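Long-range contacts in glycoside hydrolase, GH17 family (Formosa sp. Hel1_33_131, PDB 6FCG), which probably hydrolyses internal beta-1,3-glucosidic bonds of laminarin, as an endo-laminarinase of glycoside hydrolase family 17: residues Cys347-Ala352 against Phe370-Val375; Ile52-Tyr57 against Glu73-Leu78; Leu231-Asp236 against Ile297-His302. All coordinates share one frame; numbering follows the deposited sequence.

Contact 1 (Cys347-Ala352 against Phe370-Val375); sequences CFYFEA and FGLFTV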
loop_
_atom_site.group_PDB
_atom_site.type_symbol
_atom_site.label_atom_id
_atom_site.label_comp_id
_atom_site.label_asym_id
_atom_site.label_seq_id
_atom_site.Cartn_x
_atom_site.Cartn_y
_atom_site.Cartn_z
ATOM N N CYS A 347 8.398 39.639 13.509
ATOM C CA CYS A 347 7.909 38.319 13.262
ATOM C C CYS A 347 7.208 37.808 14.516
ATOM O O CYS A 347 7.868 37.492 15.505
ATOM C CB CYS A 347 9.045 37.364 12.885
ATOM S SG CYS A 347 8.394 35.699 12.586
ATOM N N PHE A 348 5.883 37.671 14.438
ATOM C CA PHE A 348 5.094 37.130 15.533
ATOM C C PHE A 348 5.173 35.621 15.406
ATOM O O PHE A 348 4.244 34.978 14.946
ATOM C CB PHE A 348 3.662 37.644 15.457
ATOM C CG PHE A 348 3.530 39.127 15.769
ATOM C CD1 PHE A 348 3.812 40.092 14.809
ATOM C CD2 PHE A 348 3.140 39.550 17.033
ATOM C CE1 PHE A 348 3.704 41.432 15.115
ATOM C CE2 PHE A 348 3.018 40.881 17.330
ATOM C CZ PHE A 348 3.295 41.833 16.371
ATOM N N TYR A 349 6.287 35.046 15.848
ATOM C CA TYR A 349 6.613 33.680 15.531
ATOM C C TYR A 349 5.592 32.762 16.227
ATOM O O TYR A 349 5.179 33.017 17.382
ATOM C CB TYR A 349 8.070 33.363 15.940
ATOM C CG TYR A 349 8.443 31.914 15.645
ATOM C CD1 TYR A 349 8.940 31.565 14.433
ATOM C CD2 TYR A 349 8.279 30.924 16.597
ATOM C CE1 TYR A 349 9.256 30.268 14.143
ATOM C CE2 TYR A 349 8.582 29.620 16.320
ATOM C CZ TYR A 349 9.089 29.307 15.084
ATOM O OH TYR A 349 9.421 28.010 14.782
ATOM N N PHE A 350 5.201 31.695 15.541
ATOM C CA PHE A 350 4.236 30.747 16.082
ATOM C C PHE A 350 4.926 29.493 16.644
ATOM O O PHE A 350 5.489 28.687 15.861
ATOM C CB PHE A 350 3.211 30.356 15.026
ATOM C CG PHE A 350 1.954 29.851 15.621
ATOM C CD1 PHE A 350 0.976 30.738 16.010
ATOM C CD2 PHE A 350 1.787 28.509 15.902
ATOM C CE1 PHE A 350 -0.173 30.309 16.647
ATOM C CE2 PHE A 350 0.631 28.065 16.543
ATOM C CZ PHE A 350 -0.354 28.980 16.919
ATOM N N GLU A 351 4.941 29.282 17.969
ATOM C CA GLU A 351 4.262 30.092 19.000
ATOM C C GLU A 351 5.073 30.014 20.312
ATOM O O GLU A 351 6.073 29.289 20.387
ATOM C CB GLU A 351 2.769 29.715 19.174
ATOM C CG GLU A 351 2.466 28.462 19.966
ATOM C CD GLU A 351 1.013 28.142 20.223
ATOM O OE1 GLU A 351 0.284 28.880 20.918
ATOM O OE2 GLU A 351 0.648 27.057 19.746
ATOM N N ALA A 352 4.656 30.736 21.339
ATOM C CA ALA A 352 5.389 30.711 22.608
ATOM C C ALA A 352 5.358 29.340 23.274
ATOM O O ALA A 352 6.420 28.744 23.510
ATOM C CB ALA A 352 4.874 31.767 23.562
ATOM N N PHE A 370 3.718 23.551 18.276
ATOM C CA PHE A 370 4.391 24.714 17.701
ATOM C C PHE A 370 5.175 25.594 18.709
ATOM O O PHE A 370 5.847 26.529 18.302
ATOM C CB PHE A 370 3.393 25.557 16.925
ATOM C CG PHE A 370 3.142 25.056 15.548
ATOM C CD1 PHE A 370 3.974 25.445 14.501
ATOM C CD2 PHE A 370 2.067 24.228 15.289
ATOM C CE1 PHE A 370 3.743 25.001 13.229
ATOM C CE2 PHE A 370 1.826 23.778 14.003
ATOM C CZ PHE A 370 2.660 24.168 12.977
ATOM N N GLY A 371 5.097 25.275 19.998
ATOM C CA GLY A 371 5.756 26.047 21.019
ATOM C C GLY A 371 7.260 26.052 20.940
ATOM O O GLY A 371 7.864 25.162 20.342
ATOM N N LEU A 372 7.858 27.100 21.519
ATOM C CA LEU A 372 9.270 27.085 21.899
ATOM C C LEU A 372 9.412 26.347 23.225
ATOM O O LEU A 372 10.479 25.805 23.543
ATOM C CB LEU A 372 9.812 28.490 22.007
ATOM C CG LEU A 372 9.631 29.381 20.797
ATOM C CD1 LEU A 372 10.078 30.787 21.143
ATOM C CD2 LEU A 372 10.386 28.871 19.587
ATOM N N PHE A 373 8.343 26.342 24.012
ATOM C CA PHE A 373 8.272 25.580 25.264
ATOM C C PHE A 373 7.193 24.520 25.143
ATOM O O PHE A 373 6.223 24.690 24.365
ATOM C CB PHE A 373 7.861 26.480 26.458
ATOM C CG PHE A 373 8.789 27.622 26.739
ATOM C CD1 PHE A 373 8.630 28.842 26.125
ATOM C CD2 PHE A 373 9.823 27.475 27.666
ATOM C CE1 PHE A 373 9.493 29.877 26.392
ATOM C CE2 PHE A 373 10.694 28.520 27.930
ATOM C CZ PHE A 373 10.518 29.725 27.302
ATOM N N THR A 374 7.303 23.497 26.000
ATOM C CA THR A 374 6.293 22.432 26.103
ATOM C C THR A 374 5.168 22.976 26.960
ATOM O O THR A 374 5.316 24.020 27.577
ATOM C CB THR A 374 6.803 21.080 26.671
ATOM O OG1 THR A 374 6.992 21.128 28.098
ATOM C CG2 THR A 374 8.058 20.589 25.984
ATOM N N VAL A 375 4.047 22.276 27.016
ATOM C CA VAL A 375 2.931 22.739 27.862
ATOM C C VAL A 375 3.390 22.836 29.353
ATOM O O VAL A 375 3.008 23.748 30.058
ATOM C CB VAL A 375 1.608 21.954 27.640
ATOM C CG1 VAL A 375 1.728 20.534 28.136
ATOM C CG2 VAL A 375 0.448 22.633 28.342
HETATM O O HOH W 1 1.230 24.307 19.612
#
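The Phe350 ring points its CD2-CE2 edge at Phe370 in an offset edge-to-face pair, the planes 72° apart, and Phe370 CG lies in the plane of that edge. CB of the following Glu351 sits over the centre of one Phe350 face. In this TIM-barrel enzyme both segments belong to the long connection between helices 326-342 and 384-388, and a cis peptide joins Phe350 to Glu351. With CG anti to N (chi1 -158°), the Phe350 ring brings CD2 to 3.5 Å from Phe370 CB. Replacing the Phe350 ring with the methyl of an alanine is likely to leave the face of Phe370 without its aromatic edge and open a gap beneath Glu351 CB. Beside the rings, Glu351 N donates to Phe370 O (2.9 Å), approaching from above the carbonyl plane. A water links Glu351 OE2 to Phe370 N, accepting from the amide and donating to the carboxylate. Tyr349 CE2 meets Leu372 CD2, and Tyr333 of helix 326-342 packs against both residues. Ala352 O takes two backbone donors: Leu372 N from above the carbonyl plane, and Phe373 N at 3.1 Å within it. The same oxygen lies at the edge of the Phe373 ring, 3.4 Å from its CD1.

Contact 2 (Ile52-Tyr57 against Glu73-Leu78); sequences ISYGGY and EDMKIL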
loop_
_atom_site.group_PDB
_atom_site.type_symbol
_atom_site.label_atom_id
_atom_site.label_comp_id
_atom_site.label_asym_id
_atom_site.label_seq_id
_atom_site.Cartn_x
_atom_site.Cartn_y
_atom_site.Cartn_z
ATOM N N ILE A 52 6.070 37.678 19.138
ATOM C CA ILE A 52 5.680 36.279 19.210
ATOM C C ILE A 52 4.162 36.154 19.101
ATOM O O ILE A 52 3.439 37.023 19.577
ATOM C CB ILE A 52 6.190 35.641 20.531
ATOM C CG1 ILE A 52 6.222 34.120 20.470
ATOM C CG2 ILE A 52 5.362 36.045 21.740
ATOM C CD1 ILE A 52 7.528 33.531 20.961
ATOM N N SER A 53 3.678 35.051 18.539
ATOM C CA SER A 53 2.270 34.668 18.687
ATOM C C SER A 53 2.068 33.953 20.041
ATOM O O SER A 53 2.900 33.090 20.427
ATOM C CB SER A 53 1.819 33.790 17.522
ATOM O OG SER A 53 1.748 34.551 16.332
ATOM N N TYR A 54 0.996 34.292 20.765
ATOM C CA TYR A 54 0.799 33.766 22.127
ATOM C C TYR A 54 -0.611 33.286 22.455
ATOM O O TYR A 54 -1.616 33.933 22.155
ATOM C CB TYR A 54 1.242 34.786 23.186
ATOM C CG TYR A 54 0.922 34.356 24.606
ATOM C CD1 TYR A 54 1.725 33.464 25.274
ATOM C CD2 TYR A 54 -0.235 34.789 25.251
ATOM C CE1 TYR A 54 1.419 33.033 26.561
ATOM C CE2 TYR A 54 -0.554 34.368 26.530
ATOM C CZ TYR A 54 0.274 33.485 27.174
ATOM O OH TYR A 54 -0.047 33.099 28.451
ATOM N N GLY A 55 -0.643 32.119 23.088
ATOM C CA GLY A 55 -1.798 31.623 23.785
ATOM C C GLY A 55 -1.307 30.950 25.048
ATOM O O GLY A 55 -0.246 30.300 25.058
ATOM N N GLY A 56 -2.121 31.015 26.096
ATOM C CA GLY A 56 -1.764 30.585 27.449
ATOM C C GLY A 56 -2.587 29.420 27.967
ATOM O O GLY A 56 -2.469 29.040 29.122
ATOM N N TYR A 57 -3.424 28.869 27.107
ATOM C CA TYR A 57 -4.246 27.716 27.426
ATOM C C TYR A 57 -3.344 26.535 27.692
ATOM O O TYR A 57 -2.356 26.332 26.974
ATOM C CB TYR A 57 -5.162 27.379 26.257
ATOM C CG TYR A 57 -6.230 28.405 25.950
ATOM C CD1 TYR A 57 -7.420 28.447 26.672
ATOM C CD2 TYR A 57 -6.063 29.328 24.924
ATOM C CE1 TYR A 57 -8.416 29.378 26.366
ATOM C CE2 TYR A 57 -7.042 30.260 24.629
ATOM C CZ TYR A 57 -8.208 30.285 25.351
ATOM O OH TYR A 57 -9.191 31.167 25.025
ATOM N N GLU A 73 2.695 34.196 34.942
ATOM C CA GLU A 73 3.798 33.247 34.788
ATOM C C GLU A 73 4.375 33.306 33.356
ATOM O O GLU A 73 5.580 33.492 33.175
ATOM C CB GLU A 73 3.349 31.827 35.138
ATOM C CG GLU A 73 3.105 31.559 36.620
ATOM C CD GLU A 73 2.539 30.169 36.930
ATOM O OE1 GLU A 73 1.840 29.567 36.081
ATOM O OE2 GLU A 73 2.818 29.644 38.032
ATOM N N ASP A 74 3.498 33.230 32.350
ATOM C CA ASP A 74 3.920 33.256 30.937
ATOM C C ASP A 74 4.564 34.561 30.551
ATOM O O ASP A 74 5.601 34.593 29.883
ATOM C CB ASP A 74 2.736 32.989 29.995
ATOM C CG ASP A 74 2.189 31.593 30.121
ATOM O OD1 ASP A 74 2.779 30.782 30.865
ATOM O OD2 ASP A 74 1.141 31.275 29.514
ATOM N N MET A 75 3.938 35.646 30.968
ATOM C CA MET A 75 4.457 36.960 30.664
ATOM C C MET A 75 5.858 37.131 31.218
ATOM O O MET A 75 6.717 37.691 30.528
ATOM C CB MET A 75 3.545 38.058 31.214
ATOM C CG MET A 75 2.158 38.182 30.601
ATOM S SD MET A 75 2.062 38.336 28.819
ATOM C CE MET A 75 1.803 36.608 28.335
ATOM N N LYS A 76 6.092 36.662 32.447
ATOM C CA LYS A 76 7.417 36.788 33.052
ATOM C C LYS A 76 8.450 36.008 32.240
ATOM O O LYS A 76 9.522 36.545 31.948
ATOM C CB LYS A 76 7.442 36.358 34.519
ATOM C CG LYS A 76 6.615 37.233 35.463
ATOM C CD LYS A 76 7.060 37.132 36.922
ATOM C CE LYS A 76 5.961 37.452 37.930
ATOM N NZ LYS A 76 5.572 36.327 38.807
ATOM N N ILE A 77 8.101 34.775 31.850
ATOM C CA ILE A 77 8.943 33.939 30.997
ATOM C C ILE A 77 9.273 34.605 29.650
ATOM O O ILE A 77 10.440 34.610 29.203
ATOM C CB ILE A 77 8.291 32.562 30.745
ATOM C CG1 ILE A 77 8.263 31.743 32.018
ATOM C CG2 ILE A 77 9.031 31.775 29.653
ATOM C CD1 ILE A 77 7.208 30.671 32.031
ATOM N N LEU A 78 8.266 35.142 28.982
ATOM C CA LEU A 78 8.495 35.760 27.688
ATOM C C LEU A 78 9.338 36.996 27.827
ATOM O O LEU A 78 10.183 37.285 26.967
ATOM C CB LEU A 78 7.160 36.098 27.002
ATOM C CG LEU A 78 6.270 34.913 26.631
ATOM C CD1 LEU A 78 5.036 35.416 25.909
ATOM C CD2 LEU A 78 7.013 33.909 25.771
#
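Ile52, in strand 50-53, starts the contact by setting CG2 against Leu78 CD1 of helix 68-80 at 4.2 Å. The two elements are the first strand and the helix of a beta-alpha-beta unit completed by strand 83-87, the repeating crossover of a TIM barrel. Ile83 of that next strand touches both Ile52 and Leu78, closing the apolar layer between sheet and helix. Just past the strand end, Tyr54 touches Asp74, Met75 and Leu78. Its CG is anti to the backbone N (chi1 174°), which sends the ring across to the helix and its hydroxyl as far as Asp74. Leu78 CD1 approaches ring atom CD1 of Tyr54 to 3.9 Å. The bent side chain of Met75 lays CE over one face of the ring, 3.8 Å from the centroid and offset toward the rim, a CH-pi contact; SD stands farther off above the same face, as a Met-aromatic contact. The Tyr54 hydroxyl donates to Asp74 OD2, with ring and carboxylate planes 76° apart; the modelled 2.4 Å between OH and OD2 is very short, and at this resolution the exact length is doubtful. The other carboxylate oxygen, OD1, forms salt bridges with Arg58 and Arg397, whose charges would probably help keep Asp74 ionised although it is buried. Further along, Gly56 passes close beside the same carboxylate: its CA lies 3.6 Å from Asp74 OD2.

Contact 3 (Leu231-Asp236 against Ile297-His302); sequences LIEAVD and INKPIH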
loop_
_atom_site.group_PDB
_atom_site.type_symbol
_atom_site.label_atom_id
_atom_site.label_comp_id
_atom_site.label_asym_id
_atom_site.label_seq_id
_atom_site.Cartn_x
_atom_site.Cartn_y
_atom_site.Cartn_z
ATOM N N LEU A 231 -8.325 47.558 0.426
ATOM C CA LEU A 231 -7.885 47.098 1.729
ATOM C C LEU A 231 -6.414 47.385 1.969
ATOM O O LEU A 231 -6.030 47.832 3.044
ATOM C CB LEU A 231 -8.131 45.595 1.883
ATOM C CG LEU A 231 -7.663 44.980 3.207
ATOM C CD1 LEU A 231 -8.427 45.561 4.384
ATOM C CD2 LEU A 231 -7.847 43.484 3.164
ATOM N N ILE A 232 -5.591 47.125 0.960
ATOM C CA ILE A 232 -4.169 47.448 1.027
ATOM C C ILE A 232 -3.943 48.951 1.247
ATOM O O ILE A 232 -3.019 49.304 1.969
ATOM C CB ILE A 232 -3.410 46.950 -0.212
ATOM C CG1 ILE A 232 -3.353 45.422 -0.199
ATOM C CG2 ILE A 232 -1.994 47.499 -0.257
ATOM C CD1 ILE A 232 -3.123 44.801 -1.554
ATOM N N GLU A 233 -4.772 49.814 0.635
ATOM C CA GLU A 233 -4.768 51.269 0.920
ATOM C C GLU A 233 -5.195 51.596 2.335
ATOM O O GLU A 233 -4.621 52.461 2.937
ATOM C CB GLU A 233 -5.686 52.107 -0.038
ATOM C CG GLU A 233 -5.078 52.430 -1.459
ATOM C CD GLU A 233 -3.872 53.384 -1.490
ATOM O OE1 GLU A 233 -3.203 53.638 -0.479
ATOM O OE2 GLU A 233 -3.516 53.838 -2.598
ATOM N N ALA A 234 -6.219 50.928 2.848
ATOM C CA ALA A 234 -6.814 51.299 4.135
ATOM C C ALA A 234 -5.986 50.909 5.348
ATOM O O ALA A 234 -5.987 51.643 6.330
ATOM C CB ALA A 234 -8.210 50.713 4.262
ATOM N N VAL A 235 -5.283 49.775 5.300
ATOM C CA VAL A 235 -4.494 49.309 6.470
ATOM C C VAL A 235 -3.255 50.162 6.713
ATOM O O VAL A 235 -2.762 50.810 5.797
ATOM C CB VAL A 235 -4.050 47.816 6.371
ATOM C CG1 VAL A 235 -5.258 46.909 6.360
ATOM C CG2 VAL A 235 -3.152 47.540 5.176
ATOM N N ASP A 236 -2.770 50.186 7.944
ATOM C CA ASP A 236 -1.508 50.887 8.240
ATOM C C ASP A 236 -0.322 50.040 7.820
ATOM O O ASP A 236 0.705 50.587 7.406
ATOM C CB ASP A 236 -1.424 51.274 9.707
ATOM C CG ASP A 236 -2.451 52.332 10.083
ATOM O OD1 ASP A 236 -2.290 53.484 9.655
ATOM O OD2 ASP A 236 -3.422 52.025 10.837
ATOM N N ILE A 297 1.620 51.292 -4.385
ATOM C CA ILE A 297 1.333 51.510 -2.969
ATOM C C ILE A 297 2.569 51.132 -2.161
ATOM O O ILE A 297 3.189 50.087 -2.384
ATOM C CB ILE A 297 0.111 50.703 -2.503
ATOM C CG1 ILE A 297 -1.115 51.135 -3.310
ATOM C CG2 ILE A 297 -0.142 50.919 -1.004
ATOM C CD1 ILE A 297 -2.373 50.331 -3.078
ATOM N N ASN A 298 2.936 52.006 -1.231
ATOM C CA ASN A 298 4.059 51.743 -0.331
ATOM C C ASN A 298 3.555 51.557 1.086
ATOM O O ASN A 298 3.005 52.476 1.669
ATOM C CB ASN A 298 5.048 52.892 -0.380
ATOM C CG ASN A 298 6.331 52.565 0.352
ATOM O OD1 ASN A 298 6.885 51.466 0.209
ATOM N ND2 ASN A 298 6.824 53.516 1.133
ATOM N N LYS A 299 3.627 50.337 1.588
ATOM C CA LYS A 299 3.213 50.027 2.960
ATOM C C LYS A 299 4.245 49.110 3.558
ATOM O O LYS A 299 4.807 48.284 2.852
ATOM C CB LYS A 299 1.870 49.303 2.995
ATOM C CG LYS A 299 0.714 50.174 2.620
ATOM C CD LYS A 299 -0.001 50.700 3.834
ATOM C CE LYS A 299 -0.737 51.984 3.483
ATOM N NZ LYS A 299 -2.188 51.900 3.298
ATOM N N PRO A 300 4.468 49.217 4.869
ATOM C CA PRO A 300 5.289 48.197 5.501
ATOM C C PRO A 300 4.624 46.799 5.467
ATOM O O PRO A 300 3.396 46.671 5.489
ATOM C CB PRO A 300 5.438 48.695 6.945
ATOM C CG PRO A 300 4.799 50.045 6.985
ATOM C CD PRO A 300 3.835 50.099 5.856
ATOM N N ILE A 301 5.466 45.773 5.422
ATOM C CA ILE A 301 5.048 44.403 5.572
ATOM C C ILE A 301 5.754 43.857 6.806
ATOM O O ILE A 301 6.977 44.038 6.973
ATOM C CB ILE A 301 5.417 43.573 4.335
ATOM C CG1 ILE A 301 4.618 44.080 3.134
ATOM C CG2 ILE A 301 5.106 42.100 4.572
ATOM C CD1 ILE A 301 5.178 43.645 1.814
ATOM N N HIS A 302 4.974 43.169 7.645
ATOM C CA HIS A 302 5.503 42.390 8.783
ATOM C C HIS A 302 4.998 40.956 8.754
ATOM O O HIS A 302 3.950 40.666 8.189
ATOM C CB HIS A 302 5.163 43.097 10.084
ATOM C CG HIS A 302 5.808 44.445 10.184
ATOM N ND1 HIS A 302 7.166 44.581 10.329
ATOM C CD2 HIS A 302 5.322 45.700 10.051
ATOM C CE1 HIS A 302 7.492 45.858 10.325
ATOM N NE2 HIS A 302 6.388 46.561 10.161
#
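Lys299 reaches across to the end of helix 226-234 and places its ammonium among backbone carbonyls. NZ donates to Ile232 O at 3.0 Å, in the carbonyl plane and on a lone pair, and to Val235 O at 2.8 Å, almost head-on at a C=O...N angle of 164°. The lysine crosses to the helix end, with bends at chi2 and chi4 that bring NZ in among the carbonyls; on the way CD passes 3.6 Å from Asp236 O. Carbonyls at the C-terminal end of a helix carry partial negative charge, so a cation here probably gains from the helix dipole. Glu233 OE1 is 4.3 Å from Lys299 NZ, too far for a salt bridge, though its charge may add to the favourable field. Ile297 flanks this polar site. It points toward the helix, where its CG2 meets Ile232 CG2 at 4.0 Å, while its CG1 and CD1 lie against the carboxylate end of Glu233, with CG1 3.7 Å from OE2. Within the TIM barrel, helix 226-234 leads through this turn into strand 238-241, and the opposing segment leads into the neighbouring parallel strand 301-305. Pro300 continues the approach, its CD 3.5 Å from Asp236 O, and its backbone is hydrogen-bonded to Leu238. Farther out, Trp216 packs on Ile232 and Val235, and Ile292 of helix 266-294 also touches Ile232. The Asp236 side chain turns to other partners: OD2 accepts from Ile207 N and forms a salt bridge with Lys196 NZ.

Along the chain the order is contact 2, contact 3, contact 1, each closing before the next opens. Contacts 1 and 2 are neighbours, their centres 9 Å apart, and they touch: Tyr349 O probably accepts a hydrogen bond from Ser53 N, and the Phe373 ring packs on Ile77. Contact 3 stands apart, its centre about 27 Å from that of contact 1 and 28 Å from that of contact 2. Contacts 2 and 3 nevertheless reach the same parallel sheet, at its outermost counted strands, 50-53 and 301-305. Segment 347-352 has backbone bonds to both, through Ser53 and Ile303, consistent with its taking the place between them that closes a TIM barrel.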